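Local coordinates for protein fatty acid synthase 1, isoform A (Drosophila melanogaster, PDB 6FN6) that probably builds long-chain saturated fatty acids from acetyl-CoA and malonyl-CoA with NADPH, here represented by its modifying region of dehydratase, enoylreductase and ketoreductase, at residues N311-D316 with F378-L383; T694-L699 with S852-G857; V700-M705 with H832-D837. All blocks are in the same frame, centred on the assembly; numbering follows the deposited sequence.

In the fold
Interaction 1 comes first along the chain and lies in the mixed sheet of what is probably the pseudo-methyltransferase domain, about 75 Å, centre to centre, from interaction 3 and about 74 Å from interaction 2, on the other side of the chain's centre. Interactions 2 and 3 belong to the nucleotide-binding part of the enoylreductase; their centres are about 10 Å apart and both use helix 689-702. Interaction 3 is nested within the loop that interaction 2 closes. One helix is therefore packed midway against helix 844-860 and tied at its C-terminal end to strand 830-833, the outermost strand of this chain's parallel sheet, which pairs with the second subunit. The contacts thus lie in two different domains.

Interaction 1 of 3, residues N311-D316 with F378-L383; sequences NGRNPD and FGIDVL
The contact of R313 with I380 and F378 is a small, mainly apolar cover over a guanidinium group, at the C-terminal ends of neighbouring parallel strands of a sheet with the strand order of a methyltransferase fold. That order across the sheet, 359-362, 334-341, 303-309, 374-380, 402-409, is consistent with the non-catalytic pseudo-methyltransferase of animal fatty acid synthases. R313 lies in the loop after strand 303-309, and backbone bonds of F378 with V307 and L309 fix the two strands side by side. The R313 chain bends at chi3 (61°), and NH2 forms a salt bridge with E308, which anchors the charged end. I380, fully extended at chi2 (-177°), sends CD1 over one face of the guanidinium, 3.4 Å above its plane and displaced toward the rim. Without the guanidinium, as with an alanine here, the E308 carboxylate would probably lose its charged mate and a gap would open beside I380 CD1. The F378 ring meets the group differently, with planes 59° apart. There R313 NH2 stands at the ring's edge, near its plane, 4.1 Å from F378 CE2.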
# COMPACT_ATOMS: atom_id res chain seq x y z
N ASN A 311 72.10 27.72 5.25
CA ASN A 311 73.11 27.87 4.21
C ASN A 311 73.70 26.52 3.81
O ASN A 311 74.28 25.81 4.63
CB ASN A 311 74.24 28.79 4.67
CG ASN A 311 73.82 30.24 4.73
OD1 ASN A 311 72.85 30.65 4.09
ND2 ASN A 311 74.55 31.04 5.50
N GLY A 312 73.55 26.16 2.53
CA GLY A 312 74.07 24.91 2.02
C GLY A 312 73.24 23.71 2.42
O GLY A 312 73.76 22.62 2.66
N ARG A 313 71.92 23.90 2.49
CA ARG A 313 71.01 22.84 2.90
C ARG A 313 69.79 22.74 1.98
O ARG A 313 69.38 23.71 1.35
CB ARG A 313 70.57 23.08 4.35
CG ARG A 313 71.70 22.94 5.36
CD ARG A 313 71.30 23.51 6.70
NE ARG A 313 70.16 22.81 7.28
CZ ARG A 313 69.34 23.34 8.19
NH1 ARG A 313 69.53 24.57 8.63
NH2 ARG A 313 68.32 22.63 8.66
N ASN A 314 69.21 21.54 1.94
CA ASN A 314 68.02 21.25 1.16
C ASN A 314 66.81 21.95 1.79
O ASN A 314 66.60 21.85 2.99
CB ASN A 314 67.81 19.74 1.11
CG ASN A 314 66.66 19.33 0.21
OD1 ASN A 314 66.41 19.91 -0.85
ND2 ASN A 314 65.92 18.31 0.65
N PRO A 315 66.02 22.67 0.98
CA PRO A 315 64.85 23.37 1.53
C PRO A 315 63.90 22.46 2.29
O PRO A 315 63.14 22.94 3.14
CB PRO A 315 64.18 23.94 0.27
CG PRO A 315 65.29 24.13 -0.70
CD PRO A 315 66.23 23.00 -0.45
N ASP A 316 63.90 21.18 1.97
CA ASP A 316 62.97 20.22 2.57
C ASP A 316 63.36 19.83 3.99
O ASP A 316 62.50 19.65 4.85
CB ASP A 316 62.87 18.96 1.70
CG ASP A 316 61.73 18.06 2.12
OD1 ASP A 316 60.88 18.50 2.92
OD2 ASP A 316 61.67 16.91 1.63
N PHE A 378 68.77 28.48 15.54
CA PHE A 378 69.11 27.10 15.20
C PHE A 378 70.10 27.07 14.05
O PHE A 378 70.00 27.86 13.11
CB PHE A 378 67.86 26.30 14.84
CG PHE A 378 68.16 24.88 14.44
CD1 PHE A 378 68.33 23.90 15.40
CD2 PHE A 378 68.27 24.53 13.10
CE1 PHE A 378 68.61 22.60 15.03
CE2 PHE A 378 68.55 23.23 12.73
CZ PHE A 378 68.72 22.26 13.70
N GLY A 379 71.07 26.17 14.13
CA GLY A 379 72.08 26.02 13.09
C GLY A 379 72.72 24.65 13.11
O GLY A 379 72.74 23.98 14.14
N ILE A 380 73.25 24.23 11.96
CA ILE A 380 73.93 22.95 11.86
C ILE A 380 75.37 23.19 11.45
O ILE A 380 75.64 23.92 10.49
CB ILE A 380 73.21 22.01 10.86
CG1 ILE A 380 71.74 21.85 11.25
CG2 ILE A 380 73.93 20.66 10.79
CD1 ILE A 380 70.95 20.89 10.37
N ASP A 381 76.29 22.57 12.18
CA ASP A 381 77.71 22.66 11.88
C ASP A 381 78.22 24.10 11.95
O ASP A 381 79.01 24.54 11.12
CB ASP A 381 77.99 22.08 10.49
CG ASP A 381 77.55 20.63 10.37
OD1 ASP A 381 77.53 19.93 11.41
OD2 ASP A 381 77.24 20.19 9.24
N VAL A 382 77.76 24.83 12.97
CA VAL A 382 78.17 26.21 13.16
C VAL A 382 79.56 26.25 13.78
O VAL A 382 80.37 27.12 13.46
CB VAL A 382 77.15 26.97 14.03
CG1 VAL A 382 77.61 28.40 14.30
CG2 VAL A 382 75.78 26.96 13.37
N LEU A 383 79.83 25.32 14.69
CA LEU A 383 81.13 25.23 15.34
C LEU A 383 82.13 24.48 14.46
O LEU A 383 83.33 24.46 14.74
CB LEU A 383 81.00 24.54 16.70
CG LEU A 383 79.96 25.14 17.65
CD1 LEU A 383 79.86 24.32 18.92
CD2 LEU A 383 80.28 26.60 17.97

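Interaction 2 of 3, residues T694-L699 with S852-G857; sequences TVYYAL and SLVAEG
Helices 694-699 and 852-857 meet where Y696 faces L853, with axes 9.6 Å apart at closest approach, a signed crossing angle of 114° and a Y696 CA to L853 CA distance of 6.6 Å. Both segments belong to the nucleotide-binding region of the enoylreductase, which has the Rossmann-type parallel sheet of medium-chain dehydrogenases/reductases, and each is held by its own main-chain bonds; helix 694-699 includes a wider pi-type turn at 697-699.

One aromatic ring carries the contact. Y696 projects toward the other helix and lays a face along its backbone, with L853 O 3.7 Å above the ring plane and V854 N further along the same helix, both displaced toward the rim. L853 packs with CB and its CD2 branch against the CD1 side of the ring, its CB lying 3.6 Å from Y696 CD1. V854 closes on the other ortho carbon, its CG2 being 3.8 Å from Y696 CD2. This methyl stands anti to the V854 carbonyl carbon, because CG1 takes the place anti to the backbone N (chi1 176°). At the far end of the ring, Y696 OH reaches the main chain at G857, 3.5 Å from its CA. A CB there would point toward the tyrosine and come too near its OH, consistent with the close approach depending on a glycine. Beyond the pair, V727 of helix 719-731 and V863 also touch Y696, and V700 and V701 touch L853.

L853 O, although it faces the ring, already accepts the helical bond from G857 N at 2.9 Å. The ring thus packs against a carbonyl that is bonded within its own helix, consistent with a contact held mainly by van der Waals packing.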
# COMPACT_ATOMS: atom_id res chain seq x y z
N THR A 694 17.88 -18.14 5.12
CA THR A 694 16.96 -17.13 4.63
C THR A 694 16.03 -17.73 3.58
O THR A 694 14.81 -17.55 3.64
CB THR A 694 17.72 -15.93 4.02
OG1 THR A 694 18.62 -15.39 4.98
CG2 THR A 694 16.75 -14.85 3.56
N VAL A 695 16.61 -18.43 2.62
CA VAL A 695 15.86 -18.99 1.51
C VAL A 695 14.80 -19.96 2.02
O VAL A 695 13.66 -19.95 1.55
CB VAL A 695 16.80 -19.68 0.50
CG1 VAL A 695 16.05 -20.67 -0.38
CG2 VAL A 695 17.49 -18.65 -0.37
N TYR A 696 15.18 -20.78 2.99
CA TYR A 696 14.28 -21.80 3.49
C TYR A 696 13.19 -21.22 4.39
O TYR A 696 12.05 -21.67 4.36
CB TYR A 696 15.06 -22.87 4.25
CG TYR A 696 15.60 -23.96 3.35
CD1 TYR A 696 14.76 -24.93 2.82
CD2 TYR A 696 16.95 -24.02 3.02
CE1 TYR A 696 15.24 -25.92 1.99
CE2 TYR A 696 17.44 -25.01 2.20
CZ TYR A 696 16.58 -25.96 1.68
OH TYR A 696 17.06 -26.95 0.86
N TYR A 697 13.53 -20.20 5.17
CA TYR A 697 12.55 -19.58 6.04
C TYR A 697 11.52 -18.80 5.22
O TYR A 697 10.38 -18.62 5.65
CB TYR A 697 13.21 -18.64 7.05
CG TYR A 697 12.20 -17.91 7.91
CD1 TYR A 697 11.44 -18.60 8.85
CD2 TYR A 697 11.99 -16.55 7.77
CE1 TYR A 697 10.51 -17.95 9.62
CE2 TYR A 697 11.05 -15.89 8.55
CZ TYR A 697 10.31 -16.60 9.47
OH TYR A 697 9.38 -15.96 10.25
N ALA A 698 11.93 -18.34 4.05
CA ALA A 698 11.07 -17.53 3.19
C ALA A 698 10.23 -18.40 2.26
O ALA A 698 9.01 -18.26 2.20
CB ALA A 698 11.91 -16.54 2.38
N LEU A 699 10.90 -19.28 1.52
CA LEU A 699 10.24 -20.06 0.47
C LEU A 699 9.45 -21.26 1.01
O LEU A 699 8.36 -21.55 0.51
CB LEU A 699 11.27 -20.55 -0.55
CG LEU A 699 12.16 -19.50 -1.23
CD1 LEU A 699 12.93 -20.14 -2.37
CD2 LEU A 699 11.36 -18.30 -1.72
N SER A 852 17.04 -27.54 10.29
CA SER A 852 16.69 -28.87 9.79
C SER A 852 16.51 -28.81 8.28
O SER A 852 16.98 -29.69 7.55
CB SER A 852 15.41 -29.38 10.46
OG SER A 852 15.54 -29.39 11.87
N LEU A 853 15.82 -27.78 7.81
CA LEU A 853 15.60 -27.59 6.38
C LEU A 853 16.93 -27.47 5.65
O LEU A 853 17.15 -28.12 4.62
CB LEU A 853 14.74 -26.35 6.12
CG LEU A 853 13.24 -26.58 5.90
CD1 LEU A 853 12.64 -27.43 7.00
CD2 LEU A 853 12.50 -25.26 5.78
N VAL A 854 17.82 -26.64 6.18
CA VAL A 854 19.14 -26.46 5.59
C VAL A 854 19.90 -27.77 5.70
O VAL A 854 20.56 -28.19 4.75
CB VAL A 854 19.90 -25.31 6.28
CG1 VAL A 854 21.32 -25.19 5.72
CG2 VAL A 854 19.16 -23.99 6.11
N ALA A 855 19.80 -28.42 6.86
CA ALA A 855 20.50 -29.67 7.09
C ALA A 855 20.07 -30.72 6.07
O ALA A 855 20.90 -31.37 5.43
CB ALA A 855 20.25 -30.17 8.51
N GLU A 856 18.75 -30.89 5.92
CA GLU A 856 18.20 -31.85 4.97
C GLU A 856 18.58 -31.49 3.54
O GLU A 856 18.80 -32.37 2.70
CB GLU A 856 16.67 -31.91 5.10
CG GLU A 856 16.01 -32.96 4.22
CD GLU A 856 14.49 -32.92 4.30
OE1 GLU A 856 13.84 -33.87 3.80
OE2 GLU A 856 13.95 -31.96 4.87
N GLY A 857 18.66 -30.20 3.26
CA GLY A 857 18.94 -29.72 1.92
C GLY A 857 20.33 -30.05 1.40
O GLY A 857 20.51 -30.32 0.21

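Interaction 3 of 3, residues V700-M705 with H832-D837; sequences VVRGQM and HGILLD
R702 grips the chain at H832 and G833 with hydrogen bonds from its guanidinium. The straighter of the two stronger bonds runs from R702 NE to H832 ND1, 3.2 Å long with an N-H...N angle of 152°; the acceptor lies in the guanidinium plane, whereas the donor is tilted from the imidazole plane. Accepting at ND1 is consistent with an imidazole that carries no proton there. R702 NH2 donates to G833 O at 2.9 Å, coming from above the carbonyl plane, 52° out of it. Weak bonds from NH2 to H832 ND1 and from NH1 to G833 O add to the grip. Bends at chi2 (-74°) and chi3 turn the guanidinium toward H832 and G833, while R702 CB lies over a face of the H832 ring. I834 CG1 lies loosely over one face of the guanidinium, 4.1 Å above the plane and toward the rim. NH1 also bonds to Y697 OH and to N828 OD1 of the second subunit. The contact thus joins the C-terminal end of helix 689-702 to strand 830-833, beside strand 804-808; H832 pairs antiparallel with a strand of the second subunit, carrying the sheet across the interface.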
# COMPACT_ATOMS: atom_id res chain seq x y z
N VAL A 700 9.98 -21.93 2.02
CA VAL A 700 9.37 -23.17 2.50
C VAL A 700 8.46 -22.93 3.69
O VAL A 700 7.31 -23.37 3.70
CB VAL A 700 10.46 -24.21 2.85
CG1 VAL A 700 9.84 -25.47 3.45
CG2 VAL A 700 11.27 -24.57 1.62
N VAL A 701 8.96 -22.22 4.70
CA VAL A 701 8.19 -22.01 5.92
C VAL A 701 7.07 -21.01 5.66
O VAL A 701 5.89 -21.36 5.75
CB VAL A 701 9.10 -21.52 7.07
CG1 VAL A 701 8.27 -21.28 8.34
CG2 VAL A 701 10.20 -22.53 7.34
N ARG A 702 7.44 -19.78 5.37
CA ARG A 702 6.47 -18.71 5.16
C ARG A 702 5.67 -18.90 3.87
O ARG A 702 4.44 -18.92 3.89
CB ARG A 702 7.18 -17.35 5.15
CG ARG A 702 7.87 -17.01 6.47
CD ARG A 702 6.86 -16.62 7.54
NE ARG A 702 6.24 -15.32 7.26
CZ ARG A 702 6.71 -14.15 7.67
NH1 ARG A 702 7.81 -14.08 8.41
NH2 ARG A 702 6.07 -13.04 7.35
N GLY A 703 6.38 -19.05 2.75
CA GLY A 703 5.75 -19.12 1.45
C GLY A 703 5.12 -20.46 1.11
O GLY A 703 4.19 -20.52 0.30
N GLN A 704 5.62 -21.52 1.73
CA GLN A 704 5.11 -22.87 1.48
C GLN A 704 5.05 -23.15 -0.02
O GLN A 704 3.98 -23.41 -0.56
CB GLN A 704 3.73 -23.06 2.10
CG GLN A 704 3.64 -22.68 3.57
CD GLN A 704 2.28 -23.00 4.16
OE1 GLN A 704 1.66 -22.16 4.81
NE2 GLN A 704 1.82 -24.23 3.96
N MET A 705 6.20 -23.11 -0.67
CA MET A 705 6.26 -23.29 -2.12
C MET A 705 6.03 -24.75 -2.48
O MET A 705 6.50 -25.65 -1.78
CB MET A 705 7.60 -22.79 -2.66
CG MET A 705 8.82 -23.56 -2.16
SD MET A 705 10.31 -23.14 -3.08
CE MET A 705 11.53 -24.10 -2.21
N HIS A 832 4.33 -11.06 2.83
CA HIS A 832 5.14 -11.51 3.96
C HIS A 832 6.37 -10.65 4.19
O HIS A 832 7.29 -10.63 3.37
CB HIS A 832 5.58 -12.95 3.76
CG HIS A 832 4.46 -13.94 3.88
ND1 HIS A 832 4.07 -14.49 5.08
CD2 HIS A 832 3.64 -14.47 2.94
CE1 HIS A 832 3.07 -15.32 4.88
NE2 HIS A 832 2.78 -15.33 3.58
N GLY A 833 6.40 -9.94 5.32
CA GLY A 833 7.61 -9.30 5.78
C GLY A 833 8.50 -10.35 6.41
O GLY A 833 8.12 -10.98 7.40
N ILE A 834 9.69 -10.54 5.84
CA ILE A 834 10.57 -11.62 6.27
C ILE A 834 11.87 -11.07 6.84
O ILE A 834 12.72 -10.57 6.11
CB ILE A 834 10.84 -12.59 5.11
CG1 ILE A 834 9.55 -13.29 4.70
CG2 ILE A 834 11.90 -13.63 5.50
CD1 ILE A 834 9.56 -13.82 3.30
N LEU A 835 11.99 -11.16 8.16
CA LEU A 835 13.20 -10.75 8.85
C LEU A 835 13.85 -11.95 9.53
O LEU A 835 13.35 -12.45 10.53
CB LEU A 835 12.89 -9.68 9.90
CG LEU A 835 12.49 -8.28 9.42
CD1 LEU A 835 11.12 -8.26 8.74
CD2 LEU A 835 12.51 -7.32 10.60
N LEU A 836 14.98 -12.40 8.98
CA LEU A 836 15.70 -13.52 9.57
C LEU A 836 16.10 -13.22 11.01
O LEU A 836 16.10 -14.11 11.85
CB LEU A 836 16.94 -13.85 8.74
CG LEU A 836 17.84 -14.96 9.28
CD1 LEU A 836 17.05 -16.22 9.60
CD2 LEU A 836 18.96 -15.27 8.30
N ASP A 837 16.42 -11.96 11.28
CA ASP A 837 16.81 -11.54 12.63
C ASP A 837 15.75 -11.96 13.65
O ASP A 837 16.08 -12.43 14.73
CB ASP A 837 17.02 -10.03 12.68
CG ASP A 837 18.21 -9.57 11.86
OD1 ASP A 837 19.12 -10.40 11.62
OD2 ASP A 837 18.25 -8.39 11.47